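Side-chain contacts in high-affinity zinc uptake system protein znuA (Streptococcus suis, PDB 3MFQ), which binds zinc and probably hands metal ions to an ABC importer as the solute-binding component of a high-affinity uptake system: residues A[10-13]-A[14-18]; A[83-87]-A[88-92]; A[203-206]-A[207-211]. All blocks are in the same frame, centred on the assembly; numbering follows the deposited sequence.

Interaction 1: A[10-13]-A[14-18]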
ATOM      1  N   ALA A  10      -4.310 -15.801  10.597  1.00 42.12           N
ATOM      2  CA  ALA A  10      -4.931 -15.400   9.348  1.00 38.41           C
ATOM      3  C   ALA A  10      -4.489 -13.985   8.982  1.00 40.13           C
ATOM      4  O   ALA A  10      -4.334 -13.116   9.838  1.00 39.06           O
ATOM      5  CB  ALA A  10      -6.418 -15.496   9.467  1.00 40.88           C
ATOM      6  N   VAL A  11      -4.247 -13.768   7.699  1.00 42.72           N
ATOM      7  CA  VAL A  11      -3.633 -12.530   7.276  1.00 36.81           C
ATOM      8  C   VAL A  11      -4.276 -12.051   5.981  1.00 41.75           C
ATOM      9  O   VAL A  11      -4.364 -12.790   5.003  1.00 42.35           O
ATOM     10  CB  VAL A  11      -2.090 -12.683   7.148  1.00 38.41           C
ATOM     11  CG1 VAL A  11      -1.522 -13.565   8.275  1.00 38.95           C
ATOM     12  CG2 VAL A  11      -1.713 -13.237   5.782  1.00 40.57           C
ATOM     13  N   THR A  12      -4.753 -10.811   5.998  1.00 45.39           N
ATOM     14  CA  THR A  12      -5.570 -10.294   4.907  1.00 42.37           C
ATOM     15  C   THR A  12      -4.786 -10.092   3.616  1.00 45.58           C
ATOM     16  O   THR A  12      -5.135 -10.651   2.579  1.00 48.51           O
ATOM     17  CB  THR A  12      -6.283  -8.980   5.298  1.00 42.88           C
ATOM     18  OG1 THR A  12      -5.343  -8.083   5.901  1.00 45.52           O
ATOM     19  CG2 THR A  12      -7.400  -9.265   6.289  1.00 39.59           C
ATOM     20  N   THR A  13      -3.721  -9.303   3.679  1.00 39.20           N
ATOM     21  CA  THR A  13      -2.987  -8.944   2.473  1.00 37.88           C
ATOM     22  C   THR A  13      -1.563  -9.473   2.473  1.00 36.94           C
ATOM     23  O   THR A  13      -1.023  -9.844   3.514  1.00 39.75           O
ATOM     24  CB  THR A  13      -2.921  -7.428   2.298  1.00 35.69           C
ATOM     25  OG1 THR A  13      -1.883  -6.904   3.132  1.00 37.58           O
ATOM     26  CG2 THR A  13      -4.251  -6.793   2.673  1.00 31.72           C
ATOM     27  N   SER A  14      -0.958  -9.490   1.291  1.00 50.74           N
ATOM     28  CA  SER A  14       0.421  -9.924   1.138  1.00 52.62           C
ATOM     29  C   SER A  14       1.359  -9.071   1.981  1.00 56.70           C
ATOM     30  O   SER A  14       2.447  -9.511   2.347  1.00 60.40           O
ATOM     31  CB  SER A  14       0.832  -9.852  -0.330  1.00 55.93           C
ATOM     32  OG  SER A  14       0.586  -8.559  -0.853  1.00 61.54           O
ATOM     33  N   PHE A  15       0.940  -7.845   2.277  1.00 47.03           N
ATOM     34  CA  PHE A  15       1.727  -6.969   3.135  1.00 44.37           C
ATOM     35  C   PHE A  15       1.972  -7.658   4.453  1.00 44.20           C
ATOM     36  O   PHE A  15       3.109  -7.872   4.865  1.00 47.26           O
ATOM     37  CB  PHE A  15       0.984  -5.668   3.414  1.00 43.27           C
ATOM     38  CG  PHE A  15       0.856  -4.783   2.228  1.00 42.80           C
ATOM     39  CD1 PHE A  15       1.911  -3.988   1.830  1.00 41.30           C
ATOM     40  CD2 PHE A  15      -0.323  -4.738   1.510  1.00 42.36           C
ATOM     41  CE1 PHE A  15       1.795  -3.169   0.734  1.00 45.95           C
ATOM     42  CE2 PHE A  15      -0.447  -3.921   0.414  1.00 43.10           C
ATOM     43  CZ  PHE A  15       0.613  -3.135   0.023  1.00 43.88           C
ATOM     44  N   LEU A  16       0.880  -7.996   5.119  1.00 50.57           N
ATOM     45  CA  LEU A  16       0.961  -8.624   6.417  1.00 50.73           C
ATOM     46  C   LEU A  16       1.675  -9.963   6.278  1.00 54.27           C
ATOM     47  O   LEU A  16       2.560 -10.281   7.077  1.00 56.36           O
ATOM     48  CB  LEU A  16      -0.437  -8.761   7.018  1.00 51.19           C
ATOM     49  CG  LEU A  16      -1.189  -7.425   6.959  1.00 55.90           C
ATOM     50  CD1 LEU A  16      -2.527  -7.503   7.671  1.00 58.38           C
ATOM     51  CD2 LEU A  16      -0.337  -6.299   7.531  1.00 49.43           C
ATOM     52  N   ASN A  17       1.319 -10.724   5.241  1.00 50.55           N
ATOM     53  CA  ASN A  17       1.990 -11.993   4.956  1.00 50.25           C
ATOM     54  C   ASN A  17       3.513 -11.901   5.059  1.00 49.31           C
ATOM     55  O   ASN A  17       4.160 -12.793   5.601  1.00 49.06           O
ATOM     56  CB  ASN A  17       1.606 -12.527   3.573  1.00 49.74           C
ATOM     57  CG  ASN A  17       2.088 -13.951   3.349  1.00 54.94           C
ATOM     58  OD1 ASN A  17       1.786 -14.844   4.141  1.00 57.98           O
ATOM     59  ND2 ASN A  17       2.839 -14.170   2.274  1.00 57.87           N
ATOM     60  N   ASP A  18       4.078 -10.822   4.530  1.00 54.30           N
ATOM     61  CA  ASP A  18       5.514 -10.592   4.610  1.00 52.41           C
ATOM     62  C   ASP A  18       5.928 -10.231   6.032  1.00 54.02           C
ATOM     63  O   ASP A  18       6.816 -10.853   6.612  1.00 56.55           O
ATOM     64  CB  ASP A  18       5.923  -9.472   3.656  1.00 55.66           C
ATOM     65  CG  ASP A  18       7.398  -9.132   3.752  1.00 57.06           C
ATOM     66  OD1 ASP A  18       8.215 -10.060   3.927  1.00 55.92           O
ATOM     67  OD2 ASP A  18       7.740  -7.935   3.643  1.00 57.65           O
TER
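T13 and N17 make the clearest polar link where strand 8-11 turns into helix 14-24. The N of N17 donates to O of T13 at 3.0 Å, nearly straight at 176° and in the carbonyl plane, closing the first full turn of the helix. T13 itself occupies the N-cap position: its OG1, between the backbone N and the carbonyl carbon (chi1 81°), accepts a weak, bent bond from N of F15, with the position of OG1 itself less certain. The same hydroxyl group lies near the plane of the F15 ring, at the CD2 edge, and T13 CB stands in that plane too.

Apolar contacts complete the turn. V11 CB and L16 CB come to 4.3 Å, and CG2 of V11 reaches CB of N17 at 4.0 Å. Separately, methyl CD1 of L16 sits beside a hydroxyl, OG1 of T12, at 3.4 Å; that hydroxyl is hydrogen-bonded to E67.

The side chain of F15 lies about 8 Å from the bound zinc ion and meets the rings of W106 and H62. The buried turn opens the beta-alpha-beta unit in which helix 14-24 connects the neighbouring parallel strands 8-11 and 29-32, while S14 OG anchors the helix start to the backbone of L256.

Interaction 2: A[83-87]-A[88-92]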
ATOM      1  N   LYS A  83      -3.939  -0.020  15.122  1.00 38.87           N
ATOM      2  CA  LYS A  83      -4.730   0.303  16.301  1.00 41.85           C
ATOM      3  C   LYS A  83      -4.112   1.429  17.125  1.00 43.71           C
ATOM      4  O   LYS A  83      -4.808   2.115  17.873  1.00 41.43           O
ATOM      5  CB  LYS A  83      -4.932  -0.944  17.164  1.00 40.88           C
ATOM      6  CG  LYS A  83      -3.667  -1.736  17.405  1.00 38.03           C
ATOM      7  CD  LYS A  83      -3.915  -2.870  18.377  1.00 40.88           C
ATOM      8  CE  LYS A  83      -4.330  -2.340  19.740  1.00 41.80           C
ATOM      9  NZ  LYS A  83      -4.426  -3.432  20.746  1.00 45.62           N
ATOM     10  N   ASN A  84      -2.805   1.621  16.975  1.00 77.58           N
ATOM     11  CA  ASN A  84      -2.089   2.624  17.760  1.00 77.91           C
ATOM     12  C   ASN A  84      -2.023   4.001  17.113  1.00 76.87           C
ATOM     13  O   ASN A  84      -1.689   4.987  17.771  1.00 79.55           O
ATOM     14  CB  ASN A  84      -0.675   2.148  18.091  1.00 76.62           C
ATOM     15  CG  ASN A  84      -0.597   1.458  19.431  1.00 81.70           C
ATOM     16  OD1 ASN A  84      -1.590   0.926  19.930  1.00 83.62           O
ATOM     17  ND2 ASN A  84       0.588   1.462  20.028  1.00 84.09           N
ATOM     18  N   PHE A  85      -2.331   4.069  15.823  1.00 46.19           N
ATOM     19  CA  PHE A  85      -2.303   5.340  15.111  1.00 47.78           C
ATOM     20  C   PHE A  85      -3.090   6.404  15.868  1.00 51.00           C
ATOM     21  O   PHE A  85      -4.051   6.096  16.574  1.00 51.47           O
ATOM     22  CB  PHE A  85      -2.869   5.182  13.699  1.00 46.35           C
ATOM     23  CG  PHE A  85      -2.024   4.327  12.798  1.00 46.14           C
ATOM     24  CD1 PHE A  85      -0.866   3.730  13.268  1.00 44.73           C
ATOM     25  CD2 PHE A  85      -2.388   4.120  11.479  1.00 44.07           C
ATOM     26  CE1 PHE A  85      -0.089   2.943  12.439  1.00 43.94           C
ATOM     27  CE2 PHE A  85      -1.617   3.335  10.646  1.00 42.77           C
ATOM     28  CZ  PHE A  85      -0.466   2.744  11.127  1.00 42.99           C
ATOM     29  N   ASN A  86      -2.668   7.655  15.723  1.00 45.57           N
ATOM     30  CA  ASN A  86      -3.388   8.776  16.309  1.00 41.07           C
ATOM     31  C   ASN A  86      -4.031   9.612  15.218  1.00 44.23           C
ATOM     32  O   ASN A  86      -3.803   9.380  14.032  1.00 44.82           O
ATOM     33  CB  ASN A  86      -2.457   9.637  17.160  1.00 44.31           C
ATOM     34  CG  ASN A  86      -1.901   8.880  18.351  1.00 49.59           C
ATOM     35  OD1 ASN A  86      -2.573   8.027  18.924  1.00 52.37           O
ATOM     36  ND2 ASN A  86      -0.667   9.189  18.727  1.00 52.18           N
ATOM     37  N   ALA A  87      -4.840  10.583  15.619  1.00 40.36           N
ATOM     38  CA  ALA A  87      -5.566  11.404  14.661  1.00 37.83           C
ATOM     39  C   ALA A  87      -4.625  12.034  13.643  1.00 39.37           C
ATOM     40  O   ALA A  87      -4.792  11.861  12.436  1.00 40.92           O
ATOM     41  CB  ALA A  87      -6.365  12.477  15.385  1.00 40.75           C
ATOM     42  N   LYS A  88      -3.628  12.757  14.140  1.00 40.61           N
ATOM     43  CA  LYS A  88      -2.725  13.512  13.282  1.00 43.49           C
ATOM     44  C   LYS A  88      -1.928  12.634  12.317  1.00 42.09           C
ATOM     45  O   LYS A  88      -1.451  13.108  11.288  1.00 42.46           O
ATOM     46  CB  LYS A  88      -1.790  14.375  14.126  1.00 43.33           C
ATOM     47  CG  LYS A  88      -1.001  13.612  15.164  1.00 45.97           C
ATOM     48  CD  LYS A  88      -0.000  14.536  15.836  1.00 55.84           C
ATOM     49  CE  LYS A  88       0.671  15.426  14.802  1.00 61.41           C
ATOM     50  NZ  LYS A  88       1.575  16.426  15.428  1.00 62.14           N
ATOM     51  N   ASP A  89      -1.788  11.355  12.646  1.00 39.91           N
ATOM     52  CA  ASP A  89      -1.099  10.427  11.757  1.00 40.76           C
ATOM     53  C   ASP A  89      -1.929  10.206  10.506  1.00 40.42           C
ATOM     54  O   ASP A  89      -1.400   9.923   9.432  1.00 39.71           O
ATOM     55  CB  ASP A  89      -0.872   9.083  12.446  1.00 39.42           C
ATOM     56  CG  ASP A  89       0.072   9.179  13.620  1.00 44.32           C
ATOM     57  OD1 ASP A  89       0.699  10.244  13.802  1.00 46.44           O
ATOM     58  OD2 ASP A  89       0.190   8.181  14.360  1.00 47.65           O
ATOM     59  N   LEU A  90      -3.240  10.338  10.655  1.00 40.84           N
ATOM     60  CA  LEU A  90      -4.164   9.983   9.590  1.00 42.68           C
ATOM     61  C   LEU A  90      -4.171  10.993   8.460  1.00 43.79           C
ATOM     62  O   LEU A  90      -3.971  12.185   8.674  1.00 47.35           O
ATOM     63  CB  LEU A  90      -5.580   9.821  10.144  1.00 44.07           C
ATOM     64  CG  LEU A  90      -5.935   8.443  10.704  1.00 45.53           C
ATOM     65  CD1 LEU A  90      -4.785   7.856  11.511  1.00 42.07           C
ATOM     66  CD2 LEU A  90      -7.200   8.525  11.542  1.00 43.01           C
ATOM     67  N   ASN A  91      -4.388  10.492   7.251  1.00 50.64           N
ATOM     68  CA  ASN A  91      -4.659  11.331   6.098  1.00 52.57           C
ATOM     69  C   ASN A  91      -6.157  11.276   5.850  1.00 56.56           C
ATOM     70  O   ASN A  91      -6.744  10.196   5.841  1.00 57.56           O
ATOM     71  CB  ASN A  91      -3.910  10.813   4.873  1.00 54.76           C
ATOM     72  CG  ASN A  91      -2.889  11.801   4.350  1.00 55.89           C
ATOM     73  OD1 ASN A  91      -3.005  12.294   3.227  1.00 64.84           O
ATOM     74  ND2 ASN A  91      -1.878  12.095   5.159  1.00 50.63           N
ATOM     75  N   THR A  92      -6.783  12.429   5.655  1.00 47.35           N
ATOM     76  CA  THR A  92      -8.233  12.462   5.506  1.00 49.94           C
ATOM     77  C   THR A  92      -8.691  13.300   4.319  1.00 56.46           C
ATOM     78  O   THR A  92      -8.265  14.441   4.148  1.00 65.72           O
ATOM     79  CB  THR A  92      -8.909  12.973   6.786  1.00 52.60           C
ATOM     80  OG1 THR A  92      -8.652  12.060   7.860  1.00 45.66           O
ATOM     81  CG2 THR A  92     -10.405  13.092   6.579  1.00 57.62           C
TER
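Two overlapping tight turns, N86-D89 and A87-L90, in the loop that joins strand 79-80 to strand 92-93, bring the two halves of this segment together. They are built from two i to i+3 bonds of the kind found in 3-10 or type I turns. The N of L90 donates to O of A87 at 2.8 Å, arriving from above the carbonyl plane, 48° out of it. One step earlier, N of D89 makes a weaker bond to O of N86 at 3.1 Å, bent to 132°.

A side chain closes the entry to the turns. With D89 CG anti to its carbonyl carbon (chi1 -66°), the carboxylate folds back over the chain, and its OD2 takes the N-H of N86 at 3.2 Å. That bond is nearly straight at the hydrogen, although the donor stands well above the carboxylate plane. Such a bond, in which the side chain three residues on accepts the N-H of the residue that opens the turn, resembles one half of a capping box.

Apolar contact is slight: CD1 of L90 approaches CB of F85 at 4.0 Å, obliquely to the F85 ring. The loop is otherwise a surface feature. F85 anchors its approach, packing on L111 and S114 of helix 109-123 and meeting F105 edge-to-face beside the zinc ligand H104, and just past L90 the chain is held by N91 to Y175 and D102 before strand 92-93 begins.

Interaction 3: A[203-206]-A[207-211]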
ATOM      1  N   GLU A 203      -9.755  16.892 -14.704  1.00 43.77           N
ATOM      2  CA  GLU A 203      -9.064  17.561 -13.614  1.00 44.52           C
ATOM      3  C   GLU A 203      -7.596  17.176 -13.638  1.00 43.01           C
ATOM      4  O   GLU A 203      -6.714  18.028 -13.545  1.00 42.39           O
ATOM      5  CB  GLU A 203      -9.679  17.145 -12.278  1.00 47.57           C
ATOM      6  CG  GLU A 203     -10.305  18.278 -11.487  1.00 55.35           C
ATOM      7  CD  GLU A 203      -9.271  19.170 -10.830  1.00 69.71           C
ATOM      8  OE1 GLU A 203      -9.517  19.617  -9.688  1.00 75.58           O
ATOM      9  OE2 GLU A 203      -8.214  19.421 -11.449  1.00 67.58           O
ATOM     10  N   THR A 204      -7.343  15.879 -13.776  1.00 44.02           N
ATOM     11  CA  THR A 204      -5.985  15.357 -13.793  1.00 41.62           C
ATOM     12  C   THR A 204      -5.249  15.800 -15.049  1.00 40.46           C
ATOM     13  O   THR A 204      -4.086  16.199 -14.991  1.00 39.99           O
ATOM     14  CB  THR A 204      -5.975  13.823 -13.706  1.00 38.62           C
ATOM     15  OG1 THR A 204      -6.733  13.405 -12.565  1.00 40.88           O
ATOM     16  CG2 THR A 204      -4.554  13.309 -13.579  1.00 36.35           C
ATOM     17  N   VAL A 205      -5.932  15.729 -16.185  1.00 49.33           N
ATOM     18  CA  VAL A 205      -5.353  16.182 -17.440  1.00 49.96           C
ATOM     19  C   VAL A 205      -4.850  17.609 -17.298  1.00 50.35           C
ATOM     20  O   VAL A 205      -3.688  17.896 -17.575  1.00 51.22           O
ATOM     21  CB  VAL A 205      -6.374  16.128 -18.582  1.00 50.95           C
ATOM     22  CG1 VAL A 205      -5.769  16.699 -19.853  1.00 54.22           C
ATOM     23  CG2 VAL A 205      -6.842  14.702 -18.800  1.00 52.26           C
ATOM     24  N   ASN A 206      -5.730  18.501 -16.858  1.00 45.80           N
ATOM     25  CA  ASN A 206      -5.362  19.897 -16.656  1.00 46.41           C
ATOM     26  C   ASN A 206      -4.187  20.038 -15.696  1.00 44.68           C
ATOM     27  O   ASN A 206      -3.350  20.922 -15.854  1.00 44.94           O
ATOM     28  CB  ASN A 206      -6.555  20.696 -16.137  1.00 45.54           C
ATOM     29  CG  ASN A 206      -7.717  20.702 -17.108  1.00 49.00           C
ATOM     30  OD1 ASN A 206      -7.585  20.270 -18.254  1.00 48.72           O
ATOM     31  ND2 ASN A 206      -8.864  21.193 -16.657  1.00 51.46           N
ATOM     32  N   LEU A 207      -4.131  19.162 -14.699  1.00 41.48           N
ATOM     33  CA  LEU A 207      -3.030  19.176 -13.745  1.00 40.59           C
ATOM     34  C   LEU A 207      -1.720  18.780 -14.415  1.00 41.19           C
ATOM     35  O   LEU A 207      -0.671  19.360 -14.139  1.00 43.04           O
ATOM     36  CB  LEU A 207      -3.331  18.258 -12.558  1.00 41.12           C
ATOM     37  CG  LEU A 207      -3.854  18.936 -11.287  1.00 40.40           C
ATOM     38  CD1 LEU A 207      -4.026  20.434 -11.487  1.00 39.17           C
ATOM     39  CD2 LEU A 207      -5.155  18.303 -10.818  1.00 42.22           C
ATOM     40  N   ILE A 208      -1.786  17.790 -15.298  1.00 39.59           N
ATOM     41  CA  ILE A 208      -0.615  17.364 -16.050  1.00 36.56           C
ATOM     42  C   ILE A 208      -0.106  18.506 -16.917  1.00 39.35           C
ATOM     43  O   ILE A 208       1.095  18.764 -16.985  1.00 39.04           O
ATOM     44  CB  ILE A 208      -0.936  16.164 -16.950  1.00 35.10           C
ATOM     45  CG1 ILE A 208      -1.391  14.976 -16.105  1.00 34.89           C
ATOM     46  CG2 ILE A 208       0.273  15.791 -17.789  1.00 38.95           C
ATOM     47  CD1 ILE A 208      -1.742  13.755 -16.918  1.00 40.18           C
ATOM     48  N   ILE A 209      -1.036  19.193 -17.573  1.00 49.58           N
ATOM     49  CA  ILE A 209      -0.699  20.298 -18.460  1.00 48.32           C
ATOM     50  C   ILE A 209      -0.100  21.460 -17.683  1.00 47.92           C
ATOM     51  O   ILE A 209       0.894  22.053 -18.102  1.00 51.46           O
ATOM     52  CB  ILE A 209      -1.939  20.806 -19.216  1.00 50.25           C
ATOM     53  CG1 ILE A 209      -2.734  19.633 -19.794  1.00 54.19           C
ATOM     54  CG2 ILE A 209      -1.532  21.776 -20.311  1.00 48.56           C
ATOM     55  CD1 ILE A 209      -1.971  18.811 -20.803  1.00 55.60           C
ATOM     56  N   ASP A 210      -0.712  21.785 -16.551  1.00 50.04           N
ATOM     57  CA  ASP A 210      -0.255  22.896 -15.729  1.00 51.66           C
ATOM     58  C   ASP A 210       1.204  22.725 -15.324  1.00 52.34           C
ATOM     59  O   ASP A 210       1.972  23.688 -15.318  1.00 53.24           O
ATOM     60  CB  ASP A 210      -1.132  23.034 -14.480  1.00 51.41           C
ATOM     61  CG  ASP A 210      -2.532  23.533 -14.799  1.00 54.00           C
ATOM     62  OD1 ASP A 210      -2.707  24.217 -15.831  1.00 56.54           O
ATOM     63  OD2 ASP A 210      -3.458  23.244 -14.010  1.00 51.32           O
ATOM     64  N   HIS A 211       1.582  21.491 -14.999  1.00 51.31           N
ATOM     65  CA  HIS A 211       2.907  21.211 -14.455  1.00 49.18           C
ATOM     66  C   HIS A 211       3.841  20.548 -15.460  1.00 51.01           C
ATOM     67  O   HIS A 211       4.963  20.179 -15.116  1.00 51.16           O
ATOM     68  CB  HIS A 211       2.790  20.339 -13.205  1.00 48.63           C
ATOM     69  CG  HIS A 211       2.023  20.982 -12.094  1.00 50.19           C
ATOM     70  ND1 HIS A 211       0.647  20.930 -12.012  1.00 47.88           N
ATOM     71  CD2 HIS A 211       2.438  21.694 -11.021  1.00 48.90           C
ATOM     72  CE1 HIS A 211       0.249  21.583 -10.935  1.00 47.21           C
ATOM     73  NE2 HIS A 211       1.316  22.054 -10.316  1.00 46.30           N
TER
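The carbonyl of L207, whose own N donates to O of E203, receives two donors from H211 at the end of this helical segment. The ring nitrogen H211 ND1 donates to L207 O at 3.0 Å, with the donor on a lone pair of the carbonyl, while H211 N makes the backbone bond to the same oxygen at 3.2 Å. The ring bond fixes the rotation of the imidazole, with L207 O lying in its plane.

Four i to i+4 bonds, that of E203 and L207 among them, link 203-206 to 207-211. The shortest joins I208 N to T204 O at 2.8 Å; one residue on, I209 N donates to V205 O at 3.0 Å, and D210 N to N206 O at 2.9 Å.

On the side chains, V205 CG1 touches I209 CG1 at 4.2 Å on one helix flank. E203, bent at chi2 (-75°), crosses L207 obliquely, its OE2 nearest CD2 of L207. The polar ends of T204 and N206 have partners elsewhere, D200 O and K237.

The flank carrying V205, I208 and I209 faces helix 225-235, where L230, A233 and V234 meet it, and I208 also reaches I213 ahead of strand 215-217; H211 meets the ring of Y165 at the start of strand 165-167.

Interaction 1 is buried, interaction 2 lies at the surface and interaction 3 is partly buried, and none of the three touches another. Interactions 1 and 3 both involve helices, but at different points: 10-18 starts a helix from a strand, with T13 at the N-cap position, whereas 203-211 lies within the later part of helix 198-211. Interaction 2 belongs to no regular element; a carboxylate accepting a backbone N-H closes its turn. Interactions 1 and 3 lie on opposite sides of the chain's centre, about 36 Å apart between centres. F15 of interaction 1 lies near the zinc ion, and F85 of interaction 2 meets F105, the sequence neighbour of the ligand H104, whereas interaction 3 packs on helix 225-235.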